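Local atomic coordinates of Lmo1076 protein (PDB entry 5JQC), a protein that probably hydrolyses bacterial cell wall as an autolysin with amidase activity, the piece here comprising three GW domains. Residues I112-V124 and K131-K143. Residues are numbered along the deposited sequence; the frame is centred on the assembly and turned at random. Where two conformers were deposited one is given.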
# COMPACT_ATOMS: atom_id res chain seq x y z
N ILE A 112 -11.70 -6.33 -4.96
CA ILE A 112 -11.27 -5.27 -5.86
C ILE A 112 -12.50 -4.78 -6.61
O ILE A 112 -13.05 -5.51 -7.43
CB ILE A 112 -10.19 -5.76 -6.82
CG1 ILE A 112 -8.94 -6.15 -6.05
CG2 ILE A 112 -9.92 -4.69 -7.86
CD1 ILE A 112 -7.89 -6.82 -6.87
N THR A 113 -12.95 -3.57 -6.32
CA THR A 113 -14.15 -3.04 -6.93
C THR A 113 -13.89 -1.92 -7.93
O THR A 113 -14.81 -1.55 -8.67
CB THR A 113 -15.12 -2.54 -5.86
OG1 THR A 113 -14.39 -1.89 -4.81
CG2 THR A 113 -15.92 -3.69 -5.29
N ALA A 114 -12.68 -1.37 -7.99
CA ALA A 114 -12.37 -0.41 -9.03
C ALA A 114 -10.98 -0.67 -9.59
O ALA A 114 -10.21 0.26 -9.84
CB ALA A 114 -12.48 1.02 -8.51
N GLY A 115 -10.64 -1.95 -9.80
CA GLY A 115 -9.37 -2.26 -10.45
C GLY A 115 -9.28 -1.74 -11.88
O GLY A 115 -8.18 -1.46 -12.37
N SER A 116 -10.41 -1.59 -12.56
CA SER A 116 -10.38 -1.20 -13.96
C SER A 116 -10.24 0.31 -14.17
O SER A 116 -10.11 0.74 -15.32
CB SER A 116 -11.63 -1.71 -14.68
OG SER A 116 -12.79 -1.31 -13.99
N THR A 117 -10.22 1.12 -13.11
CA THR A 117 -10.04 2.56 -13.20
C THR A 117 -8.80 3.02 -12.44
O THR A 117 -8.74 4.17 -12.01
CB THR A 117 -11.29 3.29 -12.70
OG1 THR A 117 -11.45 3.06 -11.29
CG2 THR A 117 -12.53 2.78 -13.41
N ASN A 118 -7.84 2.12 -12.21
CA ASN A 118 -6.58 2.40 -11.54
C ASN A 118 -5.48 1.59 -12.21
O ASN A 118 -5.68 0.43 -12.57
CB ASN A 118 -6.61 2.04 -10.05
CG ASN A 118 -7.38 3.04 -9.23
OD1 ASN A 118 -6.87 4.13 -8.93
ND2 ASN A 118 -8.63 2.71 -8.90
N GLY A 119 -4.30 2.20 -12.32
CA GLY A 119 -3.15 1.48 -12.81
C GLY A 119 -2.65 0.47 -11.81
O GLY A 119 -3.00 0.46 -10.63
N LEU A 120 -1.78 -0.41 -12.29
CA LEU A 120 -1.32 -1.54 -11.50
C LEU A 120 0.20 -1.51 -11.47
O LEU A 120 0.84 -1.59 -12.52
CB LEU A 120 -1.84 -2.86 -12.09
CG LEU A 120 -1.26 -4.14 -11.49
CD1 LEU A 120 -1.38 -4.16 -9.96
CD2 LEU A 120 -1.96 -5.34 -12.08
N TRP A 121 0.77 -1.43 -10.27
CA TRP A 121 2.16 -1.04 -10.13
C TRP A 121 2.95 -2.12 -9.41
O TRP A 121 2.39 -2.88 -8.61
CB TRP A 121 2.30 0.27 -9.36
CG TRP A 121 1.62 1.43 -10.03
CD1 TRP A 121 0.31 1.80 -9.91
CD2 TRP A 121 2.23 2.38 -10.92
NE1 TRP A 121 0.07 2.92 -10.68
CE2 TRP A 121 1.23 3.30 -11.30
CE3 TRP A 121 3.52 2.54 -11.43
CZ2 TRP A 121 1.48 4.36 -12.17
CZ3 TRP A 121 3.77 3.59 -12.28
CH2 TRP A 121 2.75 4.49 -12.65
N SER A 122 4.26 -2.15 -9.67
CA SER A 122 5.16 -3.07 -8.97
C SER A 122 5.72 -2.50 -7.67
O SER A 122 6.21 -3.27 -6.83
CB SER A 122 6.33 -3.47 -9.88
OG SER A 122 7.18 -2.37 -10.13
N GLU A 123 5.68 -1.19 -7.50
CA GLU A 123 5.95 -0.56 -6.22
C GLU A 123 4.99 0.61 -6.07
O GLU A 123 4.30 0.98 -7.03
CB GLU A 123 7.40 -0.07 -6.09
CG GLU A 123 8.45 -1.09 -6.47
CD GLU A 123 8.72 -2.07 -5.36
OE1 GLU A 123 8.23 -1.83 -4.23
OE2 GLU A 123 9.41 -3.07 -5.63
N VAL A 124 4.96 1.20 -4.88
CA VAL A 124 4.30 2.49 -4.70
C VAL A 124 4.76 3.38 -5.85
O VAL A 124 5.97 3.51 -6.10
CB VAL A 124 4.62 3.10 -3.32
CG1 VAL A 124 3.96 4.45 -3.20
CG2 VAL A 124 4.15 2.19 -2.24
N LYS A 131 7.29 0.18 -11.50
CA LYS A 131 6.91 0.04 -12.90
C LYS A 131 5.41 -0.21 -12.99
O LYS A 131 4.82 -0.85 -12.12
CB LYS A 131 7.64 -1.12 -13.60
CG LYS A 131 9.16 -1.06 -13.49
CD LYS A 131 9.83 -2.24 -14.21
CE LYS A 131 11.34 -2.01 -14.35
NZ LYS A 131 11.64 -0.73 -15.08
N LYS A 132 4.81 0.29 -14.06
CA LYS A 132 3.39 0.07 -14.31
C LYS A 132 3.22 -1.26 -15.03
O LYS A 132 3.57 -1.38 -16.21
CB LYS A 132 2.79 1.19 -15.15
CG LYS A 132 1.28 1.31 -15.06
CD LYS A 132 0.83 2.60 -15.72
CE LYS A 132 -0.59 2.99 -15.35
NZ LYS A 132 -0.85 4.40 -15.79
N LEU A 133 2.68 -2.26 -14.31
CA LEU A 133 2.48 -3.61 -14.84
C LEU A 133 1.34 -3.67 -15.84
O LEU A 133 1.40 -4.44 -16.81
CB LEU A 133 2.21 -4.58 -13.71
CG LEU A 133 3.28 -4.49 -12.63
CD1 LEU A 133 2.98 -5.46 -11.50
CD2 LEU A 133 4.63 -4.77 -13.25
N ALA A 134 0.27 -2.91 -15.62
CA ALA A 134 -0.83 -2.91 -16.56
C ALA A 134 -1.49 -1.55 -16.49
O ALA A 134 -1.45 -0.88 -15.45
CB ALA A 134 -1.83 -4.03 -16.28
N THR A 135 -2.07 -1.14 -17.61
CA THR A 135 -2.68 0.19 -17.66
C THR A 135 -3.79 0.31 -16.63
O THR A 135 -3.91 1.35 -15.96
CB THR A 135 -3.19 0.46 -19.07
OG1 THR A 135 -2.06 0.55 -19.95
CG2 THR A 135 -3.96 1.78 -19.10
N THR A 136 -4.59 -0.74 -16.49
CA THR A 136 -5.50 -0.87 -15.37
C THR A 136 -5.22 -2.19 -14.67
O THR A 136 -4.45 -3.03 -15.16
CB THR A 136 -6.97 -0.82 -15.80
OG1 THR A 136 -7.30 -2.02 -16.51
CG2 THR A 136 -7.19 0.38 -16.73
N ALA A 137 -5.79 -2.34 -13.48
CA ALA A 137 -5.88 -3.65 -12.86
C ALA A 137 -7.21 -4.32 -13.18
O ALA A 137 -7.75 -5.05 -12.33
CB ALA A 137 -5.68 -3.55 -11.34
N GLY A 138 -7.76 -4.05 -14.37
CA GLY A 138 -9.06 -4.56 -14.75
C GLY A 138 -9.13 -6.07 -14.78
O GLY A 138 -10.20 -6.64 -14.53
N ALA A 139 -8.00 -6.74 -15.05
CA ALA A 139 -7.86 -8.19 -14.97
C ALA A 139 -8.29 -8.77 -13.63
O ALA A 139 -8.52 -9.99 -13.55
CB ALA A 139 -6.41 -8.59 -15.24
N TYR A 140 -8.36 -7.96 -12.58
CA TYR A 140 -8.71 -8.45 -11.26
C TYR A 140 -9.98 -7.78 -10.74
O TYR A 140 -10.24 -7.80 -9.54
CB TYR A 140 -7.56 -8.24 -10.29
CG TYR A 140 -6.25 -8.74 -10.80
CD1 TYR A 140 -5.45 -7.96 -11.61
CD2 TYR A 140 -5.79 -10.00 -10.45
CE1 TYR A 140 -4.23 -8.41 -12.07
CE2 TYR A 140 -4.57 -10.47 -10.90
CZ TYR A 140 -3.80 -9.67 -11.72
OH TYR A 140 -2.57 -10.12 -12.17
N GLN A 141 -10.75 -7.19 -11.63
CA GLN A 141 -11.96 -6.51 -11.19
C GLN A 141 -12.89 -7.50 -10.52
O GLN A 141 -13.05 -8.65 -10.96
CB GLN A 141 -12.60 -5.81 -12.39
CG GLN A 141 -13.93 -5.09 -12.13
CD GLN A 141 -13.86 -4.00 -11.09
OE1 GLN A 141 -12.79 -3.63 -10.60
NE2 GLN A 141 -15.03 -3.49 -10.71
N ASN A 142 -13.46 -7.08 -9.39
CA ASN A 142 -14.42 -7.86 -8.61
C ASN A 142 -13.85 -9.16 -8.06
O ASN A 142 -14.61 -9.99 -7.56
CB ASN A 142 -15.70 -8.13 -9.41
CG ASN A 142 -16.54 -6.88 -9.58
OD1 ASN A 142 -16.70 -6.09 -8.65
ND2 ASN A 142 -17.09 -6.69 -10.78
N LYS A 143 -12.53 -9.34 -8.07
CA LYS A 143 -11.91 -10.51 -7.44
C LYS A 143 -11.62 -10.23 -5.96
O LYS A 143 -11.40 -9.08 -5.55
CB LYS A 143 -10.60 -10.90 -8.13
CG LYS A 143 -10.74 -11.35 -9.57
CD LYS A 143 -9.68 -12.39 -9.95
CE LYS A 143 -10.06 -13.12 -11.25
NZ LYS A 143 -9.18 -14.29 -11.56
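Q141 reaches across to the turn that follows I112 and meets it with both ends of its amide. From CB the chain runs on with CG anti to the backbone N (chi1 177°) and then bends at chi2, which brings Q141 CD to 3.6 Å from T113 O. Beyond CD the amide divides the work. Q141 NE2 donates to T113 O at 2.8 Å, almost straight, with the acceptor in the amide plane although the nitrogen sits above the carbonyl plane of T113. OE1 takes a weak bond from G115 N. Both segments belong to the middle GW domain, an SH3-like unit, where 120-121 and 132-134 pair as a short antiparallel hairpin beside the main sheet. A classic beta bulge shifts its register by one residue: L133 and A134 both face L120, whose O receives L133 N at 2.7 Å and, weakly, A134 N. L120 turns to the same side as A134, its CB near A137 CB and its CD2 3.8 Å from Y140 CE1; F161 of strand 156-163 also touches it. On the other side of the hairpin the extended K132 chain crosses W121, with CB over one face of the six-membered ring in a CH-pi contact and CD and CE continuing past CZ2. Toward the loop joining the strands, S122 N donates to K131 O, while S122 OG accepts K131 N at 2.9 Å.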